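Local atomic coordinates of O-phospho-L-seryl-tRNA:Cys-tRNA synthase (Methanocaldococcus jannaschii DSM 2661, PDB entry 5X6B), a protein that probably converts O-phosphoseryl-tRNA(Cys) into cysteinyl-tRNA(Cys), using pyridoxal phosphate carried on a lysine. Residues A74-E77 / Y78-G81; A212-V215 / G216-A219; E271-D274 / K275-T279. One frame throughout, in Å; residues are numbered along the deposited sequence.

How the interactions relate
The three contacts are local ones that follow each other along the chain without touching. Interaction 1 lies where helix 69-77 ends, against a second subunit, and interactions 2 and 3 belong to the part of the fold built round the mixed seven-stranded sheet, probably the cofactor-binding domain of this enzyme class. Interaction 2 lies about 42 Å from interaction 1, centre to centre, across the middle of the chain; interaction 3 is about 23 Å from interaction 2 by centres. Measured from nearest atoms, the bound nucleic acid is about 11 Å from interaction 3, 16 Å from interaction 1 and 37 Å from interaction 2. The cofactor is carried by Lys-255, on the segment following strand 248-252.

Interaction 1: residues A74-E77 / Y78-G81; sequences AVYE and YWDG
Trp-79 lays one face of its indole over the last turn of helix 69-77, and Tyr-78, just before it, sends its phenol back along another side of that turn. The evidence for the first overlap is a CH-pi contact: Tyr-76 CA stands 4.0 Å from the centroid of the five-membered ring of Trp-79, 28° off the ring normal. Val-75 O lies over the same face, offset toward the rim. On the six-membered side, Val-75 CG1 meets Trp-79 CZ3 at 3.8 Å, the valine branch arriving at about a right angle to the indole; it reaches there because CG1 is anti to the backbone N (chi1 172°). The phenol of Tyr-76 comes in obliquely, CD1 3.8 Å from Trp-79 CZ2, with the two planes at 74°.

This is the C-terminal end of a helix. Tyr-78 is the first residue to leave helical backbone angles, and its N donates to Val-75 O over 2.9 Å, a three-residue step with a distinctly bent N-H...O geometry. The donor sits well above the carbonyl plane, consistent with a tighter, i to i+3 last turn.

The ring of Tyr-78 meets Ala-74 O at its edge, in the ring plane, with CD2 3.2 Å from that oxygen, while Glu-77 CB lies 3.6 Å from the same CD2. The Tyr-78 side chain packs on Val-301 of helix 298-305, which also receives Ala-74. A second subunit of the enzyme closes over the indole side: Val-75 of that subunit packs on Trp-79, and its Arg-53 hydrogen-bonds Tyr-76 O and makes a cation-pi contact with the Tyr-76 ring.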
loop_
_atom_site.group_PDB
_atom_site.type_symbol
_atom_site.label_atom_id
_atom_site.label_comp_id
_atom_site.label_asym_id
_atom_site.label_seq_id
_atom_site.Cartn_x
_atom_site.Cartn_y
_atom_site.Cartn_z
ATOM N N ALA B 74 4.095 -7.746 -0.961
ATOM C CA ALA B 74 2.920 -7.317 -1.708
ATOM C C ALA B 74 3.134 -5.930 -2.316
ATOM O O ALA B 74 2.685 -5.657 -3.428
ATOM C CB ALA B 74 1.694 -7.329 -0.809
ATOM N N VAL B 75 3.830 -5.064 -1.586
ATOM C CA VAL B 75 4.199 -3.746 -2.099
ATOM C C VAL B 75 5.057 -3.863 -3.354
ATOM O O VAL B 75 4.804 -3.199 -4.357
ATOM C CB VAL B 75 4.964 -2.916 -1.045
ATOM C CG1 VAL B 75 5.505 -1.633 -1.659
ATOM C CG2 VAL B 75 4.071 -2.600 0.134
ATOM N N TYR B 76 6.070 -4.723 -3.291
ATOM C CA TYR B 76 6.967 -4.946 -4.421
ATOM C C TYR B 76 6.205 -5.382 -5.673
ATOM O O TYR B 76 6.575 -5.027 -6.790
ATOM C CB TYR B 76 8.030 -5.987 -4.057
ATOM C CG TYR B 76 8.788 -6.530 -5.248
ATOM C CD1 TYR B 76 9.888 -5.856 -5.766
ATOM C CD2 TYR B 76 8.398 -7.717 -5.861
ATOM C CE1 TYR B 76 10.580 -6.353 -6.862
ATOM C CE2 TYR B 76 9.073 -8.209 -6.953
ATOM C CZ TYR B 76 10.165 -7.529 -7.449
ATOM O OH TYR B 76 10.842 -8.036 -8.532
ATOM N N GLU B 77 5.144 -6.154 -5.475
ATOM C CA GLU B 77 4.299 -6.606 -6.573
ATOM C C GLU B 77 3.372 -5.516 -7.097
ATOM O O GLU B 77 2.932 -5.566 -8.246
ATOM C CB GLU B 77 3.457 -7.799 -6.132
ATOM C CG GLU B 77 4.266 -8.995 -5.732
ATOM C CD GLU B 77 4.981 -9.617 -6.907
ATOM O OE1 GLU B 77 4.432 -9.574 -8.029
ATOM O OE2 GLU B 77 6.096 -10.143 -6.709
ATOM N N TYR B 78 3.073 -4.538 -6.249
ATOM C CA TYR B 78 2.007 -3.582 -6.535
ATOM C C TYR B 78 2.402 -2.110 -6.367
ATOM O O TYR B 78 1.576 -1.323 -5.937
ATOM C CB TYR B 78 0.796 -3.856 -5.626
ATOM C CG TYR B 78 -0.027 -5.094 -5.947
ATOM C CD1 TYR B 78 -1.115 -5.025 -6.809
ATOM C CD2 TYR B 78 0.259 -6.319 -5.356
ATOM C CE1 TYR B 78 -1.881 -6.142 -7.091
ATOM C CE2 TYR B 78 -0.500 -7.445 -5.632
ATOM C CZ TYR B 78 -1.570 -7.349 -6.497
ATOM O OH TYR B 78 -2.327 -8.462 -6.780
ATOM N N TRP B 79 3.641 -1.732 -6.690
ATOM C CA TRP B 79 4.044 -0.325 -6.578
ATOM C C TRP B 79 3.126 0.599 -7.359
ATOM O O TRP B 79 2.680 1.633 -6.867
ATOM C CB TRP B 79 5.448 -0.048 -7.131
ATOM C CG TRP B 79 6.565 -0.966 -6.841
ATOM C CD1 TRP B 79 7.038 -1.952 -7.651
ATOM C CD2 TRP B 79 7.451 -0.918 -5.713
ATOM N NE1 TRP B 79 8.134 -2.553 -7.076
ATOM C CE2 TRP B 79 8.404 -1.935 -5.889
ATOM C CE3 TRP B 79 7.508 -0.128 -4.566
ATOM C CZ2 TRP B 79 9.402 -2.188 -4.955
ATOM C CZ3 TRP B 79 8.502 -0.385 -3.647
ATOM C CH2 TRP B 79 9.433 -1.402 -3.844
ATOM N N ASP B 80 2.882 0.202 -8.601
ATOM C CA ASP B 80 2.536 1.129 -9.668
ATOM C C ASP B 80 1.060 1.501 -9.748
ATOM O O ASP B 80 0.203 0.632 -9.906
ATOM C CB ASP B 80 2.993 0.532 -11.001
ATOM C CG ASP B 80 4.395 -0.046 -10.925
ATOM O OD1 ASP B 80 5.366 0.741 -10.902
ATOM O OD2 ASP B 80 4.525 -1.286 -10.872
ATOM N N GLY B 81 0.798 2.806 -9.640
ATOM C CA GLY B 81 -0.518 3.399 -9.831
ATOM C C GLY B 81 -1.700 2.623 -9.284
ATOM O O GLY B 81 -1.748 2.286 -8.103
#

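Interaction 2: residues A212-V215 / G216-A219; sequences AKKV and GKIA
Lys-217 runs its aliphatic chain across that of Lys-214, one turn earlier on helix 212-221, with Lys-217 CE 3.6 Å from Lys-214 CD. The two chains meet at a slant. Each is bent on the way, Lys-214 at chi2 (-42°) and Lys-217 at chi3 (-57°), and these bends bring the ammonium ends near each other, though their exact separation is doubtful at this resolution. Nearer the backbone, Lys-217 CG rests 3.4 Å from Lys-213 O, and Ile-218 CG1 lies 3.2 Å from Lys-214 O.

Beneath the side chains the backbone keeps regular alpha-helical i to i+4 pairing. Four hydrogen bonds cross the contact: Gly-216 N to Ala-212 O, Lys-217 N to Lys-213 O, Ile-218 N to Lys-214 O, and Ala-219 N to Val-215 O. The third is the straightest, 166° at the hydrogen.

The helix is the crossover of a beta-alpha-beta unit between strands 194-200 and 226-229. Ala-212, Val-215 and Ala-219 turn to the sheet, meeting Leu-199, Ile-197, Phe-226 and Leu-228, and Ile-218 reaches Tyr-180 of helix 179-188.

The chemistry is therefore two-sided: small apolar groups hold the helix to the sheet, while on the exposed side two like charges are placed near each other, a spacing not to be taken literally.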
loop_
_atom_site.group_PDB
_atom_site.type_symbol
_atom_site.label_atom_id
_atom_site.label_comp_id
_atom_site.label_asym_id
_atom_site.label_seq_id
_atom_site.Cartn_x
_atom_site.Cartn_y
_atom_site.Cartn_z
ATOM N N ALA B 212 -17.880 0.019 25.468
ATOM C CA ALA B 212 -18.703 0.476 24.349
ATOM C C ALA B 212 -20.154 0.009 24.430
ATOM O O ALA B 212 -21.046 0.654 23.879
ATOM C CB ALA B 212 -18.085 0.017 23.026
ATOM N N LYS B 213 -20.389 -1.113 25.106
ATOM C CA LYS B 213 -21.723 -1.701 25.153
ATOM C C LYS B 213 -22.711 -0.778 25.855
ATOM O O LYS B 213 -23.881 -0.705 25.479
ATOM C CB LYS B 213 -21.694 -3.060 25.854
ATOM C CG LYS B 213 -23.006 -3.825 25.749
ATOM C CD LYS B 213 -22.877 -5.239 26.289
ATOM C CE LYS B 213 -24.148 -6.038 26.049
ATOM N NZ LYS B 213 -24.018 -7.443 26.526
ATOM N N LYS B 214 -22.229 -0.071 26.872
ATOM C CA LYS B 214 -23.079 0.820 27.651
ATOM C C LYS B 214 -23.582 1.983 26.804
ATOM O O LYS B 214 -24.770 2.307 26.832
ATOM C CB LYS B 214 -22.328 1.337 28.882
ATOM C CG LYS B 214 -22.655 0.578 30.171
ATOM C CD LYS B 214 -24.153 0.283 30.297
ATOM C CE LYS B 214 -24.553 -0.032 31.735
ATOM N NZ LYS B 214 -25.919 -0.629 31.804
ATOM N N VAL B 215 -22.684 2.604 26.048
ATOM C CA VAL B 215 -23.076 3.689 25.154
ATOM C C VAL B 215 -23.956 3.135 24.042
ATOM O O VAL B 215 -24.837 3.819 23.528
ATOM C CB VAL B 215 -21.853 4.408 24.556
ATOM C CG1 VAL B 215 -22.290 5.592 23.721
ATOM C CG2 VAL B 215 -20.915 4.866 25.667
ATOM N N GLY B 216 -23.725 1.876 23.688
ATOM C CA GLY B 216 -24.553 1.200 22.709
ATOM C C GLY B 216 -25.972 1.027 23.214
ATOM O O GLY B 216 -26.933 1.228 22.471
ATOM N N LYS B 217 -26.106 0.661 24.486
ATOM C CA LYS B 217 -27.425 0.437 25.074
ATOM C C LYS B 217 -28.195 1.740 25.271
ATOM O O LYS B 217 -29.412 1.774 25.089
ATOM C CB LYS B 217 -27.300 -0.314 26.400
ATOM C CG LYS B 217 -27.040 -1.796 26.211
ATOM C CD LYS B 217 -27.232 -2.584 27.496
ATOM C CE LYS B 217 -26.344 -2.062 28.618
ATOM N NZ LYS B 217 -26.474 -2.871 29.864
ATOM N N ILE B 218 -27.487 2.803 25.642
ATOM C CA ILE B 218 -28.076 4.135 25.693
ATOM C C ILE B 218 -28.602 4.547 24.318
ATOM O O ILE B 218 -29.715 5.058 24.192
ATOM C CB ILE B 218 -27.060 5.187 26.174
ATOM C CG1 ILE B 218 -26.563 4.851 27.580
ATOM C CG2 ILE B 218 -27.670 6.589 26.133
ATOM C CD1 ILE B 218 -25.522 5.825 28.103
ATOM N N ALA B 219 -27.793 4.309 23.290
ATOM C CA ALA B 219 -28.133 4.691 21.924
ATOM C C ALA B 219 -29.310 3.894 21.374
ATOM O O ALA B 219 -30.101 4.414 20.590
ATOM C CB ALA B 219 -26.924 4.523 21.015
#

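Interaction 3: residues E271-D274 / K275-T279; sequences EFSD and KITKT
Thr-277 gives both its N and its OG1 to Ser-273 O, which thus accepts two hydrogen bonds from one residue, at 2.8 Å from Thr-277 N and 2.5 Å from Thr-277 OG1. The second length is short as modelled, and its exact value is uncertain. The amide arrives nearly in line with the C=O, whereas the hydroxyl comes from above the carbonyl plane, 53° out of it. Thr-277 can offer both because OG1 stands between its backbone N and carbonyl carbon (chi1 65°), turned back toward the preceding turn. One residue earlier, Phe-272 O, at the N-cap position, accepts from Ile-276 N at 3.3 Å in the carbonyl plane, and weakly from Lys-275 N.

Van der Waals contacts follow the same path. Ile-276 CG1 lies 3.3 Å from Phe-272 O, and Lys-278 CB is 3.3 Å from Asp-274 O, where the chain has already left the helix.

Apolar packing fixes the turn to the domain: Ile-276 sits on Ile-128 and Val-129 of helix 122-132 and on Phe-268 of strand 264-268, while the Phe-272 ring meets that of Phe-248.

The Thr-277 hydroxyl thus adds a side-chain bond to the Ser-273 O to Thr-277 N link, at the first residue to leave helical angles.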
loop_
_atom_site.group_PDB
_atom_site.type_symbol
_atom_site.label_atom_id
_atom_site.label_comp_id
_atom_site.label_asym_id
_atom_site.label_seq_id
_atom_site.Cartn_x
_atom_site.Cartn_y
_atom_site.Cartn_z
ATOM N N GLU B 271 -29.065 -2.122 8.085
ATOM C CA GLU B 271 -30.061 -1.076 8.284
ATOM C C GLU B 271 -29.644 0.243 7.637
ATOM O O GLU B 271 -30.475 0.955 7.078
ATOM C CB GLU B 271 -30.314 -0.872 9.782
ATOM C CG GLU B 271 -31.352 0.185 10.115
ATOM C CD GLU B 271 -31.546 0.362 11.610
ATOM O OE1 GLU B 271 -30.903 -0.376 12.384
ATOM O OE2 GLU B 271 -32.338 1.239 12.014
ATOM N N PHE B 272 -28.355 0.558 7.701
ATOM C CA PHE B 272 -27.855 1.815 7.157
ATOM C C PHE B 272 -27.117 1.635 5.831
ATOM O O PHE B 272 -26.447 2.554 5.362
ATOM C CB PHE B 272 -26.926 2.497 8.159
ATOM C CG PHE B 272 -27.594 2.892 9.440
ATOM C CD1 PHE B 272 -28.151 4.150 9.585
ATOM C CD2 PHE B 272 -27.653 2.009 10.505
ATOM C CE1 PHE B 272 -28.761 4.521 10.773
ATOM C CE2 PHE B 272 -28.260 2.370 11.691
ATOM C CZ PHE B 272 -28.817 3.629 11.827
ATOM N N SER B 273 -27.239 0.455 5.233
ATOM C CA SER B 273 -26.538 0.152 3.989
ATOM C C SER B 273 -26.959 1.080 2.847
ATOM O O SER B 273 -26.116 1.588 2.107
ATOM C CB SER B 273 -26.775 -1.307 3.592
ATOM O OG SER B 273 -26.118 -1.621 2.378
ATOM N N ASP B 274 -28.265 1.309 2.727
ATOM C CA ASP B 274 -28.831 2.077 1.619
ATOM C C ASP B 274 -28.310 3.510 1.533
ATOM O O ASP B 274 -28.232 4.083 0.446
ATOM C CB ASP B 274 -30.357 2.105 1.724
ATOM C CG ASP B 274 -30.986 0.748 1.470
ATOM O OD1 ASP B 274 -30.305 -0.131 0.898
ATOM O OD2 ASP B 274 -32.167 0.566 1.837
ATOM N N LYS B 275 -27.962 4.092 2.672
ATOM C CA LYS B 275 -27.489 5.470 2.688
ATOM C C LYS B 275 -25.976 5.547 2.518
ATOM O O LYS B 275 -25.463 6.452 1.862
ATOM C CB LYS B 275 -27.917 6.161 3.982
ATOM C CG LYS B 275 -29.227 5.634 4.538
ATOM C CD LYS B 275 -30.034 6.739 5.201
ATOM C CE LYS B 275 -31.410 6.238 5.616
ATOM N NZ LYS B 275 -31.808 6.752 6.954
ATOM N N ILE B 276 -25.263 4.595 3.109
ATOM C CA ILE B 276 -23.817 4.551 2.966
ATOM C C ILE B 276 -23.460 4.174 1.536
ATOM O O ILE B 276 -22.680 4.862 0.879
ATOM C CB ILE B 276 -23.173 3.548 3.944
ATOM C CG1 ILE B 276 -23.479 3.935 5.395
ATOM C CG2 ILE B 276 -21.674 3.481 3.722
ATOM C CD1 ILE B 276 -22.922 5.284 5.800
ATOM N N THR B 277 -24.062 3.091 1.055
ATOM C CA THR B 277 -23.770 2.572 -0.275
ATOM C C THR B 277 -24.690 3.163 -1.343
ATOM O O THR B 277 -24.905 2.551 -2.393
ATOM C CB THR B 277 -23.887 1.031 -0.312
ATOM O OG1 THR B 277 -25.245 0.642 -0.067
ATOM C CG2 THR B 277 -22.973 0.395 0.737
ATOM N N LYS B 278 -25.232 4.348 -1.076
ATOM C CA LYS B 278 -26.104 5.008 -2.041
ATOM C C LYS B 278 -25.330 5.305 -3.318
ATOM O O LYS B 278 -24.209 5.816 -3.278
ATOM C CB LYS B 278 -26.698 6.296 -1.472
ATOM C CG LYS B 278 -27.244 7.230 -2.540
ATOM C CD LYS B 278 -28.092 8.335 -1.943
ATOM C CE LYS B 278 -28.633 9.252 -3.027
ATOM N NZ LYS B 278 -29.128 10.539 -2.464
ATOM N N THR B 279 -25.934 4.976 -4.451
ATOM C CA THR B 279 -25.246 5.062 -5.727
ATOM C C THR B 279 -25.520 6.379 -6.451
ATOM O O THR B 279 -26.514 7.056 -6.181
ATOM C CB THR B 279 -25.646 3.886 -6.629
ATOM O OG1 THR B 279 -27.064 3.902 -6.840
ATOM C CG2 THR B 279 -25.271 2.578 -5.964
#